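Local coordinates for protein AtGH3.15 acyl acid amido synthetase (Arabidopsis thaliana, PDB 6E1Q) that conjugates the auxin precursor indole-3-butyric acid to glutamine, and possibly cysteine, and the herbicide 2,4-DB to glutamine, using ATP, at residues A[350-362]-A[378-392]. Residues are numbered along the deposited sequence; the frame is centred on the assembly and turned at random.
Sequences IIPCMGYFEFLEV and VVVDLVDVKIGHDYE
Strand 356-361 pairs antiparallel with two partners at once: Phe359 and Val380 exchange both backbone bonds on one border, Phe359 N to Val380 O and Val380 N to Phe359 O, both 2.9 Å, and Leu360 does the same with Glu392 on the other. Glu361 N extends the first border to Val378 O (3.1 Å), its C=O...N angle of 175° placing the donor nearly in line with the carbonyl. Phe359 carries much of the apolar packing. With CG anti to the carbonyl carbon (chi1 -67°), its ring is carried alongside Leu382, Phe359 CE1 meeting Leu382 CD1 at 3.5 Å. Phe359 CB meets Tyr391 CD1 at 3.6 Å, the two side chains crossing at about a right angle; Phe422 stacks on the Phe359 ring. The bridges place 356-361 between 390-392 and 379-381 in the GH3 central domain, with 379-381 outermost in this chain and the chain passing from it to the far side of 356-361. Past 379-381 the pairing frays: Leu382 N reaches Phe357 O only weakly, and a water bridges the same two atoms. Tyr356 OH gives Asp381 OD1 a weak bond of 2.7 Å, with ring and carboxylate planes 84° apart. Asp381 OD1 and Glu358 OE2 stand 4.4 Å apart; Lys59, salt-bridged to both, and Arg403, to Glu358 OE2, probably offset their repulsion.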
loop_
_atom_site.group_PDB
_atom_site.type_symbol
_atom_site.label_atom_id
_atom_site.label_comp_id
_atom_site.label_asym_id
_atom_site.label_seq_id
_atom_site.Cartn_x
_atom_site.Cartn_y
_atom_site.Cartn_z
ATOM N N ILE A 350 -12.424 12.591 0.504
ATOM C CA ILE A 350 -11.985 12.945 -0.845
ATOM C C ILE A 350 -11.727 14.440 -0.923
ATOM O O ILE A 350 -12.504 15.251 -0.405
ATOM C CB ILE A 350 -13.031 12.502 -1.882
ATOM C CG1 ILE A 350 -13.240 10.988 -1.816
ATOM C CG2 ILE A 350 -12.615 12.902 -3.274
ATOM C CD1 ILE A 350 -11.972 10.187 -2.060
ATOM N N ILE A 351 -10.612 14.824 -1.542
ATOM C CA ILE A 351 -10.207 16.224 -1.610
ATOM C C ILE A 351 -10.602 16.769 -2.986
ATOM O O ILE A 351 -9.996 16.370 -3.994
ATOM C CB ILE A 351 -8.708 16.391 -1.339
ATOM C CG1 ILE A 351 -8.408 15.887 0.074
ATOM C CG2 ILE A 351 -8.308 17.850 -1.457
ATOM C CD1 ILE A 351 -9.210 16.647 1.183
ATOM N N PRO A 352 -11.570 17.694 -3.062
ATOM C CA PRO A 352 -12.207 18.028 -4.349
ATOM C C PRO A 352 -11.310 18.701 -5.372
ATOM O O PRO A 352 -11.710 18.793 -6.540
ATOM C CB PRO A 352 -13.326 19.005 -3.944
ATOM C CG PRO A 352 -13.506 18.837 -2.514
ATOM C CD PRO A 352 -12.235 18.353 -1.927
ATOM N N CYS A 353 -10.173 19.256 -4.987
ATOM C CA CYS A 353 -9.381 19.964 -5.982
ATOM C C CYS A 353 -8.384 19.062 -6.696
ATOM O O CYS A 353 -7.722 19.520 -7.633
ATOM C CB CYS A 353 -8.642 21.140 -5.338
ATOM S SG CYS A 353 -7.524 20.604 -4.080
ATOM N N MET A 354 -8.265 17.794 -6.287
ATOM C CA MET A 354 -7.236 16.909 -6.831
ATOM C C MET A 354 -7.657 16.226 -8.127
ATOM O O MET A 354 -6.833 15.554 -8.752
ATOM C CB MET A 354 -6.853 15.850 -5.795
ATOM C CG MET A 354 -6.414 16.457 -4.468
ATOM S SD MET A 354 -5.040 17.629 -4.686
ATOM C CE MET A 354 -3.756 16.484 -5.199
ATOM N N GLY A 355 -8.898 16.399 -8.545
ATOM C CA GLY A 355 -9.422 15.740 -9.724
ATOM C C GLY A 355 -10.929 15.785 -9.685
ATOM O O GLY A 355 -11.527 16.225 -8.709
ATOM N N TYR A 356 -11.541 15.361 -10.786
ATOM C CA TYR A 356 -12.993 15.218 -10.856
ATOM C C TYR A 356 -13.335 13.760 -10.591
ATOM O O TYR A 356 -12.866 12.869 -11.309
ATOM C CB TYR A 356 -13.552 15.658 -12.212
ATOM C CG TYR A 356 -15.073 15.655 -12.260
ATOM C CD1 TYR A 356 -15.809 16.661 -11.642
ATOM C CD2 TYR A 356 -15.771 14.634 -12.903
ATOM C CE1 TYR A 356 -17.190 16.661 -11.675
ATOM C CE2 TYR A 356 -17.162 14.622 -12.937
ATOM C CZ TYR A 356 -17.866 15.645 -12.324
ATOM O OH TYR A 356 -19.246 15.661 -12.345
ATOM N N PHE A 357 -14.159 13.525 -9.573
ATOM C CA PHE A 357 -14.350 12.198 -8.999
ATOM C C PHE A 357 -15.790 11.756 -9.185
ATOM O O PHE A 357 -16.712 12.396 -8.668
ATOM C CB PHE A 357 -13.994 12.192 -7.512
ATOM C CG PHE A 357 -12.578 12.600 -7.219
ATOM C CD1 PHE A 357 -11.523 11.770 -7.558
ATOM C CD2 PHE A 357 -12.303 13.796 -6.590
ATOM C CE1 PHE A 357 -10.221 12.143 -7.289
ATOM C CE2 PHE A 357 -11.020 14.162 -6.307
ATOM C CZ PHE A 357 -9.969 13.335 -6.667
ATOM N N GLU A 358 -15.983 10.663 -9.909
ATOM C CA GLU A 358 -17.273 9.994 -9.984
ATOM C C GLU A 358 -17.179 8.637 -9.305
ATOM O O GLU A 358 -16.097 8.162 -8.946
ATOM C CB GLU A 358 -17.732 9.843 -11.436
ATOM C CG GLU A 358 -17.982 11.175 -12.132
ATOM C CD GLU A 358 -18.204 11.001 -13.619
ATOM O OE1 GLU A 358 -17.224 10.691 -14.333
ATOM O OE2 GLU A 358 -19.357 11.169 -14.072
ATOM N N PHE A 359 -18.331 8.004 -9.118
ATOM C CA PHE A 359 -18.360 6.767 -8.349
ATOM C C PHE A 359 -19.328 5.797 -8.995
ATOM O O PHE A 359 -20.505 6.111 -9.192
ATOM C CB PHE A 359 -18.713 7.033 -6.887
ATOM C CG PHE A 359 -17.645 7.812 -6.181
ATOM C CD1 PHE A 359 -17.638 9.197 -6.233
ATOM C CD2 PHE A 359 -16.586 7.159 -5.564
ATOM C CE1 PHE A 359 -16.616 9.920 -5.639
ATOM C CE2 PHE A 359 -15.574 7.872 -4.960
ATOM C CZ PHE A 359 -15.595 9.259 -5.000
ATOM N N LEU A 360 -18.810 4.629 -9.320
ATOM C CA LEU A 360 -19.588 3.558 -9.910
ATOM C C LEU A 360 -20.107 2.661 -8.791
ATOM O O LEU A 360 -19.315 2.108 -8.013
ATOM C CB LEU A 360 -18.698 2.800 -10.894
ATOM C CG LEU A 360 -19.175 1.568 -11.636
ATOM C CD1 LEU A 360 -20.560 1.795 -12.228
ATOM C CD2 LEU A 360 -18.138 1.264 -12.718
ATOM N N GLU A 361 -21.435 2.543 -8.687
ATOM C CA GLU A 361 -22.031 1.628 -7.718
ATOM C C GLU A 361 -21.550 0.211 -7.984
ATOM O O GLU A 361 -21.496 -0.232 -9.131
ATOM C CB GLU A 361 -23.560 1.669 -7.789
ATOM C CG GLU A 361 -24.197 3.003 -7.461
ATOM C CD GLU A 361 -25.708 2.892 -7.296
ATOM O OE1 GLU A 361 -26.325 2.054 -7.986
ATOM O OE2 GLU A 361 -26.281 3.640 -6.475
ATOM N N VAL A 362 -21.215 -0.506 -6.919
ATOM C CA VAL A 362 -20.556 -1.804 -7.028
ATOM C C VAL A 362 -21.540 -2.963 -6.921
ATOM O O VAL A 362 -21.492 -3.888 -7.733
ATOM C CB VAL A 362 -19.437 -1.919 -5.970
ATOM C CG1 VAL A 362 -19.037 -3.367 -5.784
ATOM C CG2 VAL A 362 -18.258 -1.073 -6.388
ATOM N N VAL A 378 -24.289 2.505 -13.335
ATOM C CA VAL A 378 -24.795 3.694 -12.657
ATOM C C VAL A 378 -23.644 4.395 -11.934
ATOM O O VAL A 378 -23.079 3.865 -10.972
ATOM C CB VAL A 378 -25.924 3.325 -11.692
ATOM C CG1 VAL A 378 -25.507 2.133 -10.847
ATOM C CG2 VAL A 378 -26.277 4.511 -10.829
ATOM N N VAL A 379 -23.302 5.603 -12.377
ATOM C CA VAL A 379 -22.247 6.389 -11.752
ATOM C C VAL A 379 -22.839 7.691 -11.233
ATOM O O VAL A 379 -23.705 8.293 -11.874
ATOM C CB VAL A 379 -21.072 6.654 -12.720
ATOM C CG1 VAL A 379 -20.719 5.382 -13.483
ATOM C CG2 VAL A 379 -21.374 7.802 -13.669
ATOM N N VAL A 380 -22.387 8.106 -10.055
ATOM C CA VAL A 380 -22.880 9.314 -9.409
ATOM C C VAL A 380 -21.711 10.262 -9.156
ATOM O O VAL A 380 -20.545 9.862 -9.116
ATOM C CB VAL A 380 -23.612 8.995 -8.095
ATOM C CG1 VAL A 380 -24.740 7.967 -8.328
ATOM C CG2 VAL A 380 -22.638 8.452 -7.102
ATOM N N ASP A 381 -22.046 11.541 -9.005
ATOM C CA ASP A 381 -21.087 12.559 -8.600
ATOM C C ASP A 381 -20.662 12.354 -7.148
ATOM O O ASP A 381 -21.355 11.716 -6.353
ATOM C CB ASP A 381 -21.691 13.957 -8.760
ATOM C CG ASP A 381 -21.596 14.483 -10.184
ATOM O OD1 ASP A 381 -20.762 13.969 -10.962
ATOM O OD2 ASP A 381 -22.350 15.423 -10.518
ATOM N N LEU A 382 -19.502 12.924 -6.808
ATOM C CA LEU A 382 -18.971 12.822 -5.448
ATOM C C LEU A 382 -20.007 13.208 -4.392
ATOM O O LEU A 382 -20.178 12.499 -3.396
ATOM C CB LEU A 382 -17.721 13.699 -5.319
ATOM C CG LEU A 382 -17.087 13.896 -3.938
ATOM C CD1 LEU A 382 -16.481 12.613 -3.426
ATOM C CD2 LEU A 382 -15.999 14.941 -4.044
ATOM N N VAL A 383 -20.724 14.318 -4.599
ATOM C CA VAL A 383 -21.669 14.780 -3.577
ATOM C C VAL A 383 -22.961 13.980 -3.526
ATOM O O VAL A 383 -23.751 14.160 -2.587
ATOM C CB VAL A 383 -22.056 16.255 -3.787
ATOM C CG1 VAL A 383 -20.814 17.136 -3.754
ATOM C CG2 VAL A 383 -22.814 16.421 -5.095
ATOM N N ASP A 384 -23.210 13.113 -4.506
ATOM C CA ASP A 384 -24.442 12.331 -4.589
ATOM C C ASP A 384 -24.278 10.905 -4.092
ATOM O O ASP A 384 -25.203 10.098 -4.215
ATOM C CB ASP A 384 -24.941 12.315 -6.022
ATOM C CG ASP A 384 -25.319 13.680 -6.484
ATOM O OD1 ASP A 384 -25.828 14.444 -5.633
ATOM O OD2 ASP A 384 -25.087 13.993 -7.668
ATOM N N VAL A 385 -23.114 10.578 -3.547
ATOM C CA VAL A 385 -22.873 9.255 -3.002
ATOM C C VAL A 385 -23.817 8.968 -1.811
ATOM O O VAL A 385 -24.267 9.884 -1.114
ATOM C CB VAL A 385 -21.379 9.240 -2.624
ATOM C CG1 VAL A 385 -21.160 9.144 -1.129
ATOM C CG2 VAL A 385 -20.591 8.230 -3.466
ATOM N N LYS A 386 -24.128 7.685 -1.587
ATOM C CA LYS A 386 -25.097 7.248 -0.576
ATOM C C LYS A 386 -24.383 6.564 0.581
ATOM O O LYS A 386 -23.634 5.606 0.366
ATOM C CB LYS A 386 -26.108 6.257 -1.159
ATOM C CG LYS A 386 -27.216 6.836 -1.988
ATOM C CD LYS A 386 -28.491 6.039 -1.741
ATOM C CE LYS A 386 -28.989 5.375 -3.004
ATOM N NZ LYS A 386 -30.072 6.170 -3.656
ATOM N N ILE A 387 -24.651 7.013 1.812
ATOM C CA ILE A 387 -23.933 6.446 2.952
ATOM C C ILE A 387 -24.275 4.971 3.093
ATOM O O ILE A 387 -25.445 4.580 3.012
ATOM C CB ILE A 387 -24.262 7.216 4.240
ATOM C CG1 ILE A 387 -23.818 8.679 4.128
ATOM C CG2 ILE A 387 -23.566 6.566 5.438
ATOM C CD1 ILE A 387 -22.410 8.830 3.577
ATOM N N GLY A 388 -23.246 4.143 3.313
ATOM C CA GLY A 388 -23.395 2.710 3.470
ATOM C C GLY A 388 -23.278 1.899 2.194
ATOM O O GLY A 388 -23.187 0.671 2.277
ATOM N N HIS A 389 -23.282 2.545 1.023
ATOM C CA HIS A 389 -23.173 1.886 -0.271
ATOM C C HIS A 389 -21.716 1.823 -0.745
ATOM O O HIS A 389 -20.886 2.674 -0.398
ATOM C CB HIS A 389 -24.004 2.625 -1.321
ATOM C CG HIS A 389 -25.486 2.467 -1.166
ATOM N ND1 HIS A 389 -26.092 2.211 0.046
ATOM C CD2 HIS A 389 -26.483 2.531 -2.077
ATOM C CE1 HIS A 389 -27.399 2.125 -0.126
ATOM N NE2 HIS A 389 -27.664 2.332 -1.403
ATOM N N ASP A 390 -21.424 0.817 -1.577
ATOM C CA ASP A 390 -20.072 0.529 -2.052
ATOM C C ASP A 390 -19.888 1.150 -3.422
ATOM O O ASP A 390 -20.810 1.138 -4.239
ATOM C CB ASP A 390 -19.810 -0.983 -2.147
ATOM C CG ASP A 390 -19.673 -1.658 -0.771
ATOM O OD1 ASP A 390 -19.623 -0.950 0.252
ATOM O OD2 ASP A 390 -19.603 -2.903 -0.712
ATOM N N TYR A 391 -18.687 1.668 -3.685
ATOM C CA TYR A 391 -18.437 2.364 -4.933
ATOM C C TYR A 391 -17.016 2.115 -5.412
ATOM O O TYR A 391 -16.096 1.937 -4.611
ATOM C CB TYR A 391 -18.638 3.860 -4.778
ATOM C CG TYR A 391 -20.044 4.306 -4.437
ATOM C CD1 TYR A 391 -20.976 4.567 -5.441
ATOM C CD2 TYR A 391 -20.420 4.515 -3.117
ATOM C CE1 TYR A 391 -22.268 5.006 -5.125
ATOM C CE2 TYR A 391 -21.698 4.952 -2.787
ATOM C CZ TYR A 391 -22.616 5.195 -3.792
ATOM O OH TYR A 391 -23.876 5.638 -3.455
ATOM N N GLU A 392 -16.841 2.159 -6.729
ATOM C CA GLU A 392 -15.520 2.197 -7.336
ATOM C C GLU A 392 -15.248 3.603 -7.851
ATOM O O GLU A 392 -16.047 4.120 -8.642
ATOM C CB GLU A 392 -15.414 1.173 -8.475
ATOM C CG GLU A 392 -14.099 1.297 -9.246
ATOM C CD GLU A 392 -13.945 0.302 -10.396
ATOM O OE1 GLU A 392 -14.937 -0.343 -10.812
ATOM O OE2 GLU A 392 -12.806 0.185 -10.889
HETATM O O HOH W 1 -18.300 14.899 -8.877
#